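Long-range contacts in lysyl oxidase (Pichia pastoris, PDB 1W7C), which probably oxidises primary amines, including peptidyl lysine side chains, to aldehydes with a copper ion and a topaquinone cofactor made from one of its own tyrosines: residues V11-P16 against E299-W304; S174-L179 against T354-I359; Y399-N404 against P425-R430; E593-A598 against R613-L618. One frame throughout, in Å; residues are numbered along the deposited sequence.

How the contacts relate
From the N terminus, contact 1 comes first, joining residues 11-16 to 299-304 and closing a loop of 282 residues. Contact 2 opens inside that loop, at 174-179, and ends beyond it, at 354-359, so the two cross along the chain. It ties a separate five-stranded sheet to the catalytic domain. Contacts 3 and 4 follow in series and close short loops, 399-404 with 425-430 and 593-598 with 613-618. Contacts 1 and 3 touch through Glu300 with Tyr399 and Trp304 with Glu403. Contacts 2 and 4 touch through Ile359 with Thr616 and Ser357 with Gln595. The centres of contacts 1 and 2 lie about 40 Å apart, on opposite sides of the chain's centre.

Contact 1 of 4, residues V11-P16 against E299-W304; sequences VEIEAP and EEYFSW
Ile13 meets Tyr301 at the edge of its ring. Ile13 CD1 sits near the ring plane, 3.6 Å from Tyr301 CE2. Tyr301 CG is anti to the backbone N (chi1 174°), which carries the ring alongside 11-16. Ala15 CB lies 3.5 Å from Tyr301 CB, where the ring joins its backbone. Ile13 CD1 also reaches Ser303, 3.4 Å from its OG. This is the tight part of the contact, and it is mostly apolar. No hydrogen bond joins the two segments directly.

The fold explains the spacing. Strand 294-296 runs between them, parallel to 11-12 and antiparallel to 301-304. Ile13 hydrogen-bonds to Tyr295 and Ser303 to Ala294, backbone to backbone. Ala15 N is held by Asp296 OD2. Glu300 and Tyr301 face Asp296 in a G1 beta bulge.

The looser side lies toward Pro16, Glu299 and Glu14. Pro16 is exposed and was modelled in two conformers. In one of them its CD lies over a face of the Tyr301 ring, 3.6 Å from the centroid and 15° off the ring normal, a CH-pi contact. Glu299 CB is 3.9 Å from Ala15 CB, but the chain bends at chi2 (-59°) and its carboxylate leads away from the N-terminal segment, with a magnesium ion nearby. Glu14, also in two conformers, is exposed and points away from 299-304. At the other end, His276 of the second subunit packs on Ile13 and Ser303.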
loop_
_atom_site.group_PDB
_atom_site.type_symbol
_atom_site.label_atom_id
_atom_site.label_comp_id
_atom_site.label_asym_id
_atom_site.label_seq_id
_atom_site.Cartn_x
_atom_site.Cartn_y
_atom_site.Cartn_z
ATOM N N VAL A 11 -4.289 -18.425 -25.849
ATOM C CA VAL A 11 -5.403 -18.035 -26.699
ATOM C C VAL A 11 -5.135 -16.681 -27.299
ATOM O O VAL A 11 -4.777 -15.748 -26.604
ATOM C CB VAL A 11 -6.715 -17.996 -25.893
ATOM C CG1 VAL A 11 -7.900 -17.442 -26.717
ATOM C CG2 VAL A 11 -7.003 -19.349 -25.327
ATOM N N GLU A 12 -5.383 -16.574 -28.600
ATOM C CA GLU A 12 -5.369 -15.292 -29.299
ATOM C C GLU A 12 -6.782 -14.938 -29.736
ATOM O O GLU A 12 -7.602 -15.841 -30.041
ATOM C CB GLU A 12 -4.427 -15.377 -30.507
ATOM C CG GLU A 12 -2.965 -15.391 -30.091
ATOM C CD GLU A 12 -2.028 -15.661 -31.257
ATOM O OE1 GLU A 12 -1.861 -14.785 -32.126
ATOM O OE2 GLU A 12 -1.471 -16.770 -31.316
ATOM N N ILE A 13 -7.062 -13.637 -29.777
ATOM C CA ILE A 13 -8.351 -13.110 -30.163
ATOM C C ILE A 13 -8.203 -12.016 -31.185
ATOM O O ILE A 13 -7.097 -11.511 -31.419
ATOM C CB ILE A 13 -9.104 -12.604 -28.935
ATOM C CG1 ILE A 13 -8.241 -11.565 -28.167
ATOM C CG2 ILE A 13 -9.514 -13.797 -28.077
ATOM C CD1 ILE A 13 -8.966 -10.639 -27.250
ATOM N N GLU A 14 -9.327 -11.624 -31.783
ATOM C CA GLU A 14 -9.360 -10.460 -32.668
ATOM C C GLU A 14 -9.927 -9.245 -31.932
ATOM O O GLU A 14 -11.000 -9.332 -31.314
ATOM C CB GLU A 14 -10.167 -10.802 -33.949
ATOM C CG GLU A 14 -9.456 -11.709 -34.942
ATOM C CD GLU A 14 -10.113 -11.699 -36.304
ATOM O OE1 GLU A 14 -11.183 -12.331 -36.445
ATOM O OE2 GLU A 14 -9.567 -11.061 -37.232
ATOM N N ALA A 15 -9.170 -8.133 -31.922
ATOM C CA ALA A 15 -9.562 -6.892 -31.279
ATOM C C ALA A 15 -10.862 -6.405 -31.914
ATOM O O ALA A 15 -11.099 -6.667 -33.129
ATOM C CB ALA A 15 -8.508 -5.874 -31.452
ATOM N N PRO A 16 -11.738 -5.793 -31.122
ATOM C CA PRO A 16 -12.978 -5.207 -31.654
ATOM C C PRO A 16 -12.750 -4.181 -32.766
ATOM O O PRO A 16 -13.570 -4.067 -33.678
ATOM C CB PRO A 16 -13.603 -4.547 -30.423
ATOM C CG PRO A 16 -13.052 -5.302 -29.281
ATOM C CD PRO A 16 -11.654 -5.681 -29.658
ATOM N N GLU A 299 -2.746 -6.038 -32.986
ATOM C CA GLU A 299 -3.394 -4.838 -32.491
ATOM C C GLU A 299 -3.013 -4.468 -31.053
ATOM O O GLU A 299 -3.416 -3.420 -30.573
ATOM C CB GLU A 299 -4.917 -4.944 -32.610
ATOM C CG GLU A 299 -5.442 -5.193 -34.017
ATOM C CD GLU A 299 -5.059 -4.114 -35.017
ATOM O OE1 GLU A 299 -4.763 -2.963 -34.661
ATOM O OE2 GLU A 299 -5.058 -4.414 -36.214
ATOM N N GLU A 300 -2.230 -5.305 -30.400
ATOM C CA GLU A 300 -1.881 -5.109 -29.002
ATOM C C GLU A 300 -3.155 -4.762 -28.172
ATOM O O GLU A 300 -3.213 -3.812 -27.408
ATOM C CB GLU A 300 -0.756 -4.051 -28.814
ATOM C CG GLU A 300 0.569 -4.749 -29.174
ATOM C CD GLU A 300 1.720 -3.783 -29.136
ATOM O OE1 GLU A 300 2.470 -3.751 -28.124
ATOM O OE2 GLU A 300 1.825 -2.989 -30.108
ATOM N N TYR A 301 -4.140 -5.640 -28.370
ATOM C CA TYR A 301 -5.390 -5.624 -27.616
ATOM C C TYR A 301 -5.380 -6.837 -26.700
ATOM O O TYR A 301 -4.987 -7.935 -27.122
ATOM C CB TYR A 301 -6.594 -5.675 -28.563
ATOM C CG TYR A 301 -7.904 -5.799 -27.833
ATOM C CD1 TYR A 301 -8.551 -4.675 -27.319
ATOM C CD2 TYR A 301 -8.508 -7.027 -27.652
ATOM C CE1 TYR A 301 -9.740 -4.779 -26.641
ATOM C CE2 TYR A 301 -9.705 -7.146 -26.952
ATOM C CZ TYR A 301 -10.336 -6.016 -26.469
ATOM O OH TYR A 301 -11.522 -6.111 -25.762
ATOM N N PHE A 302 -5.748 -6.623 -25.436
ATOM C CA PHE A 302 -5.672 -7.639 -24.386
ATOM C C PHE A 302 -7.037 -7.821 -23.737
ATOM O O PHE A 302 -7.768 -6.857 -23.585
ATOM C CB PHE A 302 -4.666 -7.163 -23.317
ATOM C CG PHE A 302 -3.277 -7.126 -23.831
ATOM C CD1 PHE A 302 -2.794 -6.008 -24.483
ATOM C CD2 PHE A 302 -2.454 -8.241 -23.747
ATOM C CE1 PHE A 302 -1.530 -6.034 -25.056
ATOM C CE2 PHE A 302 -1.212 -8.247 -24.312
ATOM C CZ PHE A 302 -0.746 -7.169 -24.950
ATOM N N SER A 303 -7.385 -9.075 -23.437
ATOM C CA SER A 303 -8.601 -9.423 -22.706
ATOM C C SER A 303 -8.263 -10.352 -21.536
ATOM O O SER A 303 -7.463 -11.280 -21.643
ATOM C CB SER A 303 -9.662 -10.105 -23.637
ATOM O OG SER A 303 -9.312 -11.412 -23.968
ATOM N N TRP A 304 -8.933 -10.086 -20.424
ATOM C CA TRP A 304 -8.815 -10.899 -19.235
ATOM C C TRP A 304 -10.044 -10.704 -18.364
ATOM O O TRP A 304 -10.280 -9.601 -17.883
ATOM C CB TRP A 304 -7.553 -10.572 -18.453
ATOM C CG TRP A 304 -7.460 -11.274 -17.116
ATOM C CD1 TRP A 304 -7.003 -12.540 -16.874
ATOM C CD2 TRP A 304 -7.769 -10.712 -15.834
ATOM N NE1 TRP A 304 -7.052 -12.828 -15.539
ATOM C CE2 TRP A 304 -7.506 -11.724 -14.865
ATOM C CE3 TRP A 304 -8.260 -9.490 -15.393
ATOM C CZ2 TRP A 304 -7.733 -11.528 -13.501
ATOM C CZ3 TRP A 304 -8.484 -9.324 -14.048
ATOM C CH2 TRP A 304 -8.205 -10.307 -13.124
#

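Contact 2 of 4, residues S174-L179 against T354-I359; sequences SAAPQL and TFYSDI. With IMD (imidazole), chain P.
Tyr356 has CG anti to its carbonyl carbon (chi1 -62°). Its CB starts away from 174-179, but the ring swings back, bringing CE2 to 3.8 Å from Ala176 CB. One ring face carries an imidazole, probably from the crystallisation liquor. Thr354 CG2 lies over the opposite face. The imidazole N3 donates to Asp358 OD1 at 2.9 Å in a nearly straight bond (173°), and the ligand also hydrogen-bonds to Asn437 OD1. Asp358 is the predicted catalytic proton acceptor, so the imidazole probably sits in the active site. Across the segments, Phe355 N donates to Ala176 O at 2.9 Å, on a lone pair in the carbonyl plane. Pro177, after a cis peptide bond, sets CD 3.8 Å from Phe355 CB. A water accepts from Ala176 N and donates to Thr354 OG1 and Tyr356 OH. Thr354 OG1 also hydrogen-bonds to Phe350 O, and Gln463 to both hydroxyls. Strand 355-357 pairs with 329-344 and leads into helix 358-361. Segment 174-179, on an outermost strand of the five-stranded sheet beside 187-195, touches helix 136-150 through Ser174 and Gln178.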
loop_
_atom_site.group_PDB
_atom_site.type_symbol
_atom_site.label_atom_id
_atom_site.label_comp_id
_atom_site.label_asym_id
_atom_site.label_seq_id
_atom_site.Cartn_x
_atom_site.Cartn_y
_atom_site.Cartn_z
ATOM N N SER A 174 27.649 17.739 -16.751
ATOM C CA SER A 174 26.867 18.952 -16.559
ATOM C C SER A 174 25.522 18.647 -15.883
ATOM O O SER A 174 24.879 17.632 -16.157
ATOM C CB SER A 174 26.620 19.597 -17.931
ATOM O OG SER A 174 27.831 20.006 -18.535
ATOM N N ALA A 175 25.070 19.582 -15.056
ATOM C CA ALA A 175 23.787 19.495 -14.343
ATOM C C ALA A 175 22.634 19.781 -15.293
ATOM O O ALA A 175 22.771 20.549 -16.253
ATOM C CB ALA A 175 23.758 20.464 -13.199
ATOM N N ALA A 176 21.512 19.117 -15.041
ATOM C CA ALA A 176 20.297 19.311 -15.829
ATOM C C ALA A 176 19.183 19.769 -14.902
ATOM O O ALA A 176 18.964 19.154 -13.843
ATOM C CB ALA A 176 19.899 18.019 -16.509
ATOM N N PRO A 177 18.413 20.778 -15.306
ATOM C CA PRO A 177 18.505 21.433 -16.623
ATOM C C PRO A 177 19.595 22.500 -16.700
ATOM O O PRO A 177 20.205 22.910 -15.709
ATOM C CB PRO A 177 17.137 22.110 -16.736
ATOM C CG PRO A 177 16.826 22.497 -15.314
ATOM C CD PRO A 177 17.275 21.288 -14.520
ATOM N N GLN A 178 19.849 22.926 -17.933
ATOM C CA GLN A 178 20.594 24.164 -18.178
ATOM C C GLN A 178 19.804 25.357 -17.653
ATOM O O GLN A 178 18.592 25.231 -17.385
ATOM C CB GLN A 178 20.870 24.286 -19.695
ATOM C CG GLN A 178 21.711 23.126 -20.253
ATOM C CD GLN A 178 21.845 23.141 -21.739
ATOM O OE1 GLN A 178 22.563 22.312 -22.276
ATOM N NE2 GLN A 178 21.155 24.069 -22.413
ATOM N N LEU A 179 20.485 26.491 -17.489
ATOM C CA LEU A 179 19.911 27.697 -16.909
ATOM C C LEU A 179 19.981 28.870 -17.906
ATOM O O LEU A 179 20.957 29.636 -17.945
ATOM C CB LEU A 179 20.633 28.033 -15.606
ATOM C CG LEU A 179 20.404 26.989 -14.495
ATOM C CD1 LEU A 179 21.452 27.178 -13.392
ATOM C CD2 LEU A 179 19.011 27.073 -13.903
ATOM N N THR A 354 19.862 20.176 -9.915
ATOM C CA THR A 354 19.340 19.003 -10.591
ATOM C C THR A 354 17.834 18.938 -10.429
ATOM O O THR A 354 17.321 18.795 -9.314
ATOM C CB THR A 354 19.996 17.743 -9.998
ATOM O OG1 THR A 354 21.409 17.750 -10.270
ATOM C CG2 THR A 354 19.450 16.495 -10.674
ATOM N N PHE A 355 17.127 19.011 -11.558
ATOM C CA PHE A 355 15.669 18.879 -11.607
ATOM C C PHE A 355 15.363 18.169 -12.906
ATOM O O PHE A 355 14.993 18.782 -13.908
ATOM C CB PHE A 355 15.056 20.288 -11.564
ATOM C CG PHE A 355 13.567 20.350 -11.236
ATOM C CD1 PHE A 355 13.030 21.499 -10.661
ATOM C CD2 PHE A 355 12.694 19.314 -11.574
ATOM C CE1 PHE A 355 11.678 21.612 -10.384
ATOM C CE2 PHE A 355 11.343 19.437 -11.287
ATOM C CZ PHE A 355 10.845 20.561 -10.722
ATOM N N TYR A 356 15.583 16.862 -12.909
ATOM C CA TYR A 356 15.394 16.069 -14.114
ATOM C C TYR A 356 13.943 16.009 -14.554
ATOM O O TYR A 356 13.039 15.807 -13.725
ATOM C CB TYR A 356 15.891 14.612 -13.950
ATOM C CG TYR A 356 17.364 14.468 -13.675
ATOM C CD1 TYR A 356 17.818 13.799 -12.547
ATOM C CD2 TYR A 356 18.299 15.037 -14.518
ATOM C CE1 TYR A 356 19.157 13.700 -12.262
ATOM C CE2 TYR A 356 19.658 14.909 -14.264
ATOM C CZ TYR A 356 20.085 14.273 -13.126
ATOM O OH TYR A 356 21.439 14.243 -12.860
ATOM N N SER A 357 13.762 16.079 -15.874
ATOM C CA SER A 357 12.566 15.628 -16.567
ATOM C C SER A 357 12.894 14.332 -17.269
ATOM O O SER A 357 13.627 14.305 -18.252
ATOM C CB SER A 357 12.183 16.651 -17.622
ATOM O OG SER A 357 11.300 16.084 -18.605
ATOM N N ASP A 358 12.373 13.213 -16.785
ATOM C CA ASP A 358 12.765 11.938 -17.341
ATOM C C ASP A 358 12.195 11.695 -18.732
ATOM O O ASP A 358 12.809 10.975 -19.521
ATOM C CB ASP A 358 12.453 10.810 -16.369
ATOM C CG ASP A 358 13.504 10.653 -15.314
ATOM O OD1 ASP A 358 14.630 11.177 -15.476
ATOM O OD2 ASP A 358 13.279 10.051 -14.272
ATOM N N ILE A 359 11.101 12.377 -19.089
ATOM C CA ILE A 359 10.630 12.221 -20.472
ATOM C C ILE A 359 11.517 12.973 -21.478
ATOM O O ILE A 359 11.513 12.627 -22.639
ATOM C CB ILE A 359 9.125 12.607 -20.662
ATOM C CG1 ILE A 359 8.867 14.117 -20.590
ATOM C CG2 ILE A 359 8.253 11.774 -19.739
ATOM C CD1 ILE A 359 7.444 14.474 -20.970
HETATM N N1 IMD P . 19.283 10.026 -14.016
HETATM C C2 IMD P . 17.925 9.931 -14.039
HETATM N N3 IMD P . 17.491 10.843 -14.956
HETATM C C4 IMD P . 18.550 11.476 -15.496
HETATM C C5 IMD P . 19.684 10.970 -14.895
HETATM O O HOH W 1 22.019 17.197 -12.985
#

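Contact 3 of 4, residues Y399-N404 against P425-R430; sequences YCVFEN and PTLNVR
Cys400 and Arg430 open a ladder of six backbone hydrogen bonds between antiparallel strands. Phe402 with Asn428 and Asn404 with Thr426 are the other hydrogen-bonded pairs. Val401 with Val429 and Glu403 with Leu427 are the non-hydrogen-bonded pairs.

Ring contacts centre on Phe402. Its chi1 of 64° puts CG between the backbone N and the carbonyl carbon, and the ring leans over the neighbouring strand. Asn428 CB lies over the ring centre, 3.5 Å from the centroid, and the ring and amide planes are 12° apart. Arg430 NH1 approaches obliquely, 3.7 Å from Phe402 CZ. On this face Cys400 forms a disulfide with Cys375.

Among polar groups, Asn428 ND2 donates to Thr426 OG1 at 3.0 Å and weakly to Phe402 O. Glu406 OE1 also hydrogen-bonds to Thr426 OG1, and Lys445 holds Asn428 OD1. Asn441 takes Arg430 NE, and Asp407 O of the second subunit takes NH1.

The Val401, Glu403 and Leu427 face has the apolar contacts, with Val401 CG1 3.8 Å from Leu427 CD1. Glu403 hydrogen-bonds to Trp304 and forms a salt bridge to Arg292.

In this beta-rich catalytic domain of copper amine oxidases, strand 380-388 pairs with the Tyr399-Val401 end and strand 440-446 borders 425-430. Phe302 and Trp304 of strand 301-304 pack against Val401 and Leu427.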
loop_
_atom_site.group_PDB
_atom_site.type_symbol
_atom_site.label_atom_id
_atom_site.label_comp_id
_atom_site.label_asym_id
_atom_site.label_seq_id
_atom_site.Cartn_x
_atom_site.Cartn_y
_atom_site.Cartn_z
ATOM N N TYR A 399 7.564 -4.935 -22.654
ATOM C CA TYR A 399 6.637 -5.020 -21.549
ATOM C C TYR A 399 6.170 -6.437 -21.405
ATOM O O TYR A 399 6.293 -7.233 -22.326
ATOM C CB TYR A 399 5.491 -4.009 -21.656
ATOM C CG TYR A 399 4.495 -4.217 -22.787
ATOM C CD1 TYR A 399 3.342 -4.942 -22.587
ATOM C CD2 TYR A 399 4.683 -3.637 -24.016
ATOM C CE1 TYR A 399 2.387 -5.071 -23.585
ATOM C CE2 TYR A 399 3.731 -3.752 -25.033
ATOM C CZ TYR A 399 2.581 -4.479 -24.810
ATOM O OH TYR A 399 1.626 -4.611 -25.793
ATOM N N CYS A 400 5.691 -6.780 -20.217
ATOM C CA CYS A 400 5.208 -8.129 -19.958
ATOM C C CYS A 400 3.807 -8.088 -19.394
ATOM O O CYS A 400 3.387 -7.082 -18.782
ATOM C CB CYS A 400 6.130 -8.913 -18.997
ATOM S SG CYS A 400 6.029 -8.316 -17.277
ATOM N N VAL A 401 3.105 -9.197 -19.601
ATOM C CA VAL A 401 1.766 -9.408 -19.125
ATOM C C VAL A 401 1.705 -10.729 -18.389
ATOM O O VAL A 401 2.164 -11.741 -18.905
ATOM C CB VAL A 401 0.793 -9.420 -20.319
ATOM C CG1 VAL A 401 -0.656 -9.643 -19.841
ATOM C CG2 VAL A 401 0.937 -8.109 -21.155
ATOM N N PHE A 402 1.180 -10.739 -17.173
ATOM C CA PHE A 402 1.085 -11.951 -16.390
ATOM C C PHE A 402 -0.095 -11.933 -15.445
ATOM O O PHE A 402 -0.554 -10.869 -15.009
ATOM C CB PHE A 402 2.381 -12.269 -15.608
ATOM C CG PHE A 402 2.752 -11.243 -14.556
ATOM C CD1 PHE A 402 3.488 -10.127 -14.901
ATOM C CD2 PHE A 402 2.397 -11.434 -13.224
ATOM C CE1 PHE A 402 3.866 -9.191 -13.945
ATOM C CE2 PHE A 402 2.777 -10.499 -12.256
ATOM C CZ PHE A 402 3.507 -9.386 -12.620
ATOM N N GLU A 403 -0.589 -13.127 -15.137
ATOM C CA GLU A 403 -1.617 -13.294 -14.130
ATOM C C GLU A 403 -0.969 -13.683 -12.801
ATOM O O GLU A 403 -0.249 -14.655 -12.694
ATOM C CB GLU A 403 -2.634 -14.343 -14.546
ATOM C CG GLU A 403 -3.860 -14.323 -13.623
ATOM C CD GLU A 403 -4.951 -15.303 -14.034
ATOM O OE1 GLU A 403 -4.632 -16.433 -14.479
ATOM O OE2 GLU A 403 -6.138 -14.933 -13.864
ATOM N N ASN A 404 -1.164 -12.856 -11.785
ATOM C CA ASN A 404 -0.691 -13.190 -10.448
ATOM C C ASN A 404 -1.780 -13.887 -9.657
ATOM O O ASN A 404 -2.958 -13.723 -9.963
ATOM C CB ASN A 404 -0.221 -11.937 -9.679
ATOM C CG ASN A 404 0.629 -12.275 -8.474
ATOM O OD1 ASN A 404 1.370 -13.289 -8.481
ATOM N ND2 ASN A 404 0.562 -11.435 -7.422
ATOM N N PRO A 425 -6.928 -13.701 -8.321
ATOM C CA PRO A 425 -6.053 -13.577 -9.493
ATOM C C PRO A 425 -6.169 -12.186 -10.077
ATOM O O PRO A 425 -7.242 -11.601 -10.092
ATOM C CB PRO A 425 -6.632 -14.589 -10.464
ATOM C CG PRO A 425 -8.109 -14.547 -10.144
ATOM C CD PRO A 425 -8.153 -14.461 -8.640
ATOM N N THR A 426 -5.051 -11.651 -10.535
ATOM C CA THR A 426 -5.004 -10.301 -11.120
ATOM C C THR A 426 -4.237 -10.337 -12.435
ATOM O O THR A 426 -3.290 -11.120 -12.598
ATOM C CB THR A 426 -4.337 -9.277 -10.199
ATOM O OG1 THR A 426 -3.021 -9.734 -9.871
ATOM C CG2 THR A 426 -5.139 -9.097 -8.938
ATOM N N LEU A 427 -4.655 -9.511 -13.372
ATOM C CA LEU A 427 -3.841 -9.268 -14.568
ATOM C C LEU A 427 -2.848 -8.152 -14.259
ATOM O O LEU A 427 -3.196 -7.173 -13.638
ATOM C CB LEU A 427 -4.690 -8.840 -15.764
ATOM C CG LEU A 427 -3.956 -8.772 -17.086
ATOM C CD1 LEU A 427 -3.622 -10.190 -17.556
ATOM C CD2 LEU A 427 -4.755 -8.060 -18.134
ATOM N N ASN A 428 -1.628 -8.310 -14.752
ATOM C CA ASN A 428 -0.540 -7.401 -14.455
ATOM C C ASN A 428 0.191 -7.081 -15.738
ATOM O O ASN A 428 0.561 -8.002 -16.476
ATOM C CB ASN A 428 0.422 -8.067 -13.468
ATOM C CG ASN A 428 -0.195 -8.289 -12.115
ATOM O OD1 ASN A 428 -0.142 -7.375 -11.271
ATOM N ND2 ASN A 428 -0.914 -9.412 -11.928
ATOM N N VAL A 429 0.379 -5.772 -15.947
ATOM C CA VAL A 429 1.158 -5.251 -17.075
ATOM C C VAL A 429 2.309 -4.443 -16.467
ATOM O O VAL A 429 2.085 -3.503 -15.676
ATOM C CB VAL A 429 0.313 -4.402 -18.026
ATOM C CG1 VAL A 429 1.129 -3.971 -19.224
ATOM C CG2 VAL A 429 -0.996 -5.112 -18.439
ATOM N N ARG A 430 3.543 -4.873 -16.780
ATOM C CA ARG A 430 4.728 -4.184 -16.271
ATOM C C ARG A 430 5.685 -3.749 -17.379
ATOM O O ARG A 430 5.850 -4.462 -18.382
ATOM C CB ARG A 430 5.509 -5.111 -15.333
ATOM C CG ARG A 430 6.918 -4.686 -15.013
ATOM C CD ARG A 430 7.605 -5.579 -13.981
ATOM N NE ARG A 430 7.033 -5.364 -12.655
ATOM C CZ ARG A 430 6.591 -6.289 -11.843
ATOM N NH1 ARG A 430 6.669 -7.573 -12.169
ATOM N NH2 ARG A 430 6.068 -5.949 -10.686
#

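Contact 4 of 4, residues E593-A598 against R613-L618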
loop_
_atom_site.group_PDB
_atom_site.type_symbol
_atom_site.label_atom_id
_atom_site.label_comp_id
_atom_site.label_asym_id
_atom_site.label_seq_id
_atom_site.Cartn_x
_atom_site.Cartn_y
_atom_site.Cartn_z
ATOM N N GLU A 593 8.473 27.113 -14.466
ATOM C CA GLU A 593 7.186 26.903 -15.117
ATOM C C GLU A 593 7.080 25.562 -15.833
ATOM O O GLU A 593 6.074 25.302 -16.473
ATOM C CB GLU A 593 6.898 28.020 -16.124
ATOM C CG GLU A 593 6.907 29.421 -15.559
ATOM C CD GLU A 593 5.794 29.753 -14.570
ATOM O OE1 GLU A 593 5.936 30.782 -13.860
ATOM O OE2 GLU A 593 4.809 28.983 -14.477
ATOM N N THR A 594 8.114 24.722 -15.726
ATOM C CA THR A 594 8.225 23.541 -16.549
ATOM C C THR A 594 7.500 22.309 -16.039
ATOM O O THR A 594 7.349 21.339 -16.797
ATOM C CB THR A 594 9.678 23.166 -16.718
ATOM O OG1 THR A 594 10.277 23.052 -15.425
ATOM C CG2 THR A 594 10.476 24.237 -17.494
ATOM N N GLN A 595 7.080 22.298 -14.783
ATOM C CA GLN A 595 6.554 21.110 -14.101
ATOM C C GLN A 595 5.459 21.511 -13.115
ATOM O O GLN A 595 5.409 21.009 -11.985
ATOM C CB GLN A 595 7.663 20.354 -13.387
ATOM C CG GLN A 595 8.837 19.973 -14.257
ATOM C CD GLN A 595 8.518 18.961 -15.313
ATOM O OE1 GLN A 595 7.388 18.456 -15.408
ATOM N NE2 GLN A 595 9.554 18.563 -16.079
ATOM N N ASN A 596 4.546 22.385 -13.542
ATOM C CA ASN A 596 3.585 22.995 -12.625
ATOM C C ASN A 596 2.452 22.090 -12.123
ATOM O O ASN A 596 1.704 22.454 -11.260
ATOM C CB ASN A 596 3.014 24.255 -13.251
ATOM C CG ASN A 596 3.993 25.402 -13.301
ATOM O OD1 ASN A 596 4.886 25.507 -12.443
ATOM N ND2 ASN A 596 3.761 26.333 -14.239
ATOM N N TRP A 597 2.356 20.880 -12.676
ATOM C CA TRP A 597 1.446 19.840 -12.223
ATOM C C TRP A 597 1.878 19.177 -10.919
ATOM O O TRP A 597 1.069 18.492 -10.309
ATOM C CB TRP A 597 1.363 18.730 -13.313
ATOM C CG TRP A 597 2.692 18.170 -13.690
ATOM C CD1 TRP A 597 3.499 18.651 -14.670
ATOM C CD2 TRP A 597 3.442 17.216 -12.978
ATOM N NE1 TRP A 597 4.701 18.007 -14.641
ATOM C CE2 TRP A 597 4.687 17.110 -13.605
ATOM C CE3 TRP A 597 3.167 16.361 -11.897
ATOM C CZ2 TRP A 597 5.661 16.211 -13.182
ATOM C CZ3 TRP A 597 4.141 15.445 -11.505
ATOM C CH2 TRP A 597 5.361 15.384 -12.147
ATOM N N ALA A 598 3.130 19.385 -10.491
ATOM C CA ALA A 598 3.727 18.554 -9.431
ATOM C C ALA A 598 3.553 19.109 -8.013
ATOM O O ALA A 598 4.100 18.579 -7.077
ATOM C CB ALA A 598 5.178 18.293 -9.737
ATOM N N ARG A 613 -1.252 16.608 -23.037
ATOM C CA ARG A 613 -0.141 16.143 -22.195
ATOM C C ARG A 613 0.294 17.252 -21.232
ATOM O O ARG A 613 0.263 18.427 -21.573
ATOM C CB ARG A 613 1.039 15.699 -23.070
ATOM C CG ARG A 613 1.551 16.767 -24.046
ATOM C CD ARG A 613 2.510 16.171 -25.089
ATOM N NE ARG A 613 3.608 15.485 -24.431
ATOM C CZ ARG A 613 4.351 14.551 -24.952
ATOM N NH1 ARG A 613 4.187 14.243 -26.228
ATOM N NH2 ARG A 613 5.263 13.958 -24.211
ATOM N N SER A 614 0.697 16.844 -20.020
ATOM C CA SER A 614 1.025 17.786 -18.967
ATOM C C SER A 614 2.483 18.263 -18.982
ATOM O O SER A 614 2.809 19.182 -18.245
ATOM C CB SER A 614 0.696 17.175 -17.629
ATOM O OG SER A 614 1.364 15.941 -17.510
ATOM N N SER A 615 3.344 17.566 -19.724
ATOM C CA SER A 615 4.724 17.952 -19.963
ATOM C C SER A 615 5.080 17.518 -21.354
ATOM O O SER A 615 4.255 16.864 -22.026
ATOM C CB SER A 615 5.657 17.289 -18.942
ATOM O OG SER A 615 6.971 17.823 -19.043
ATOM N N THR A 616 6.269 17.879 -21.808
ATOM C CA THR A 616 6.803 17.422 -23.101
ATOM C C THR A 616 8.266 17.118 -22.940
ATOM O O THR A 616 8.890 17.578 -21.985
ATOM C CB THR A 616 6.642 18.519 -24.208
ATOM O OG1 THR A 616 7.618 19.539 -24.031
ATOM C CG2 THR A 616 5.270 19.141 -24.225
ATOM N N ALA A 617 8.843 16.438 -23.911
ATOM C CA ALA A 617 10.275 16.170 -23.930
ATOM C C ALA A 617 11.085 17.460 -24.138
ATOM O O ALA A 617 12.283 17.447 -23.958
ATOM C CB ALA A 617 10.628 15.177 -25.037
ATOM N N LEU A 618 10.390 18.515 -24.560
ATOM C CA LEU A 618 10.955 19.798 -24.887
ATOM C C LEU A 618 10.794 20.813 -23.757
ATOM O O LEU A 618 11.219 21.960 -23.897
ATOM C CB LEU A 618 10.314 20.315 -26.193
ATOM C CG LEU A 618 10.526 19.402 -27.410
ATOM C CD1 LEU A 618 9.844 20.003 -28.631
ATOM C CD2 LEU A 618 12.034 19.165 -27.648
HETATM O O HOH W 2 4.714 20.637 -17.020
#
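Trp597 and Ser614 make one direct contact between the loops, with Trp597 CD1 3.7 Å from Ser614 O. Gln595 and Ser615 make another, with Gln595 OE1 3.7 Å from Ser615 OG. No direct hydrogen bond crosses. A water joins the loops instead, donating to Thr594 O and to Ser614 O, each at 2.7 Å. It lies at the edge of the Trp597 ring, in its plane.

The next shell fixes these groups. Asn619 ND2 also hydrogen-bonds to Thr594 O. Trp597 NE1 donates to Gln595 OE1 at 2.8 Å, in the carbonyl plane, though the acceptor is tilted 16° from the indole plane. The Gln595 chain bends at chi2 (-67°), which brings its amide back toward the indole. Glu339 OE2 hydrogen-bonds to both Gln595 NE2 and Ser615 OG, so one carboxylate oxygen bridges the loops. It also hydrogen-bonds to Ser357 OG, beside the predicted catalytic Asp358.

Further out, Arg613 NE holds Ser615 O at 2.8 Å, and Arg613 forms a salt bridge to Asp316. Asn596 ND2 donates to Glu593 OE2. An ST turn at Thr616 shapes the end of 613-618.

The two loops flank strand 602-606 in sequence. They pack against strand 329-344, while Trp597 also touches strand 488-498 and Gln595 strand 355-357.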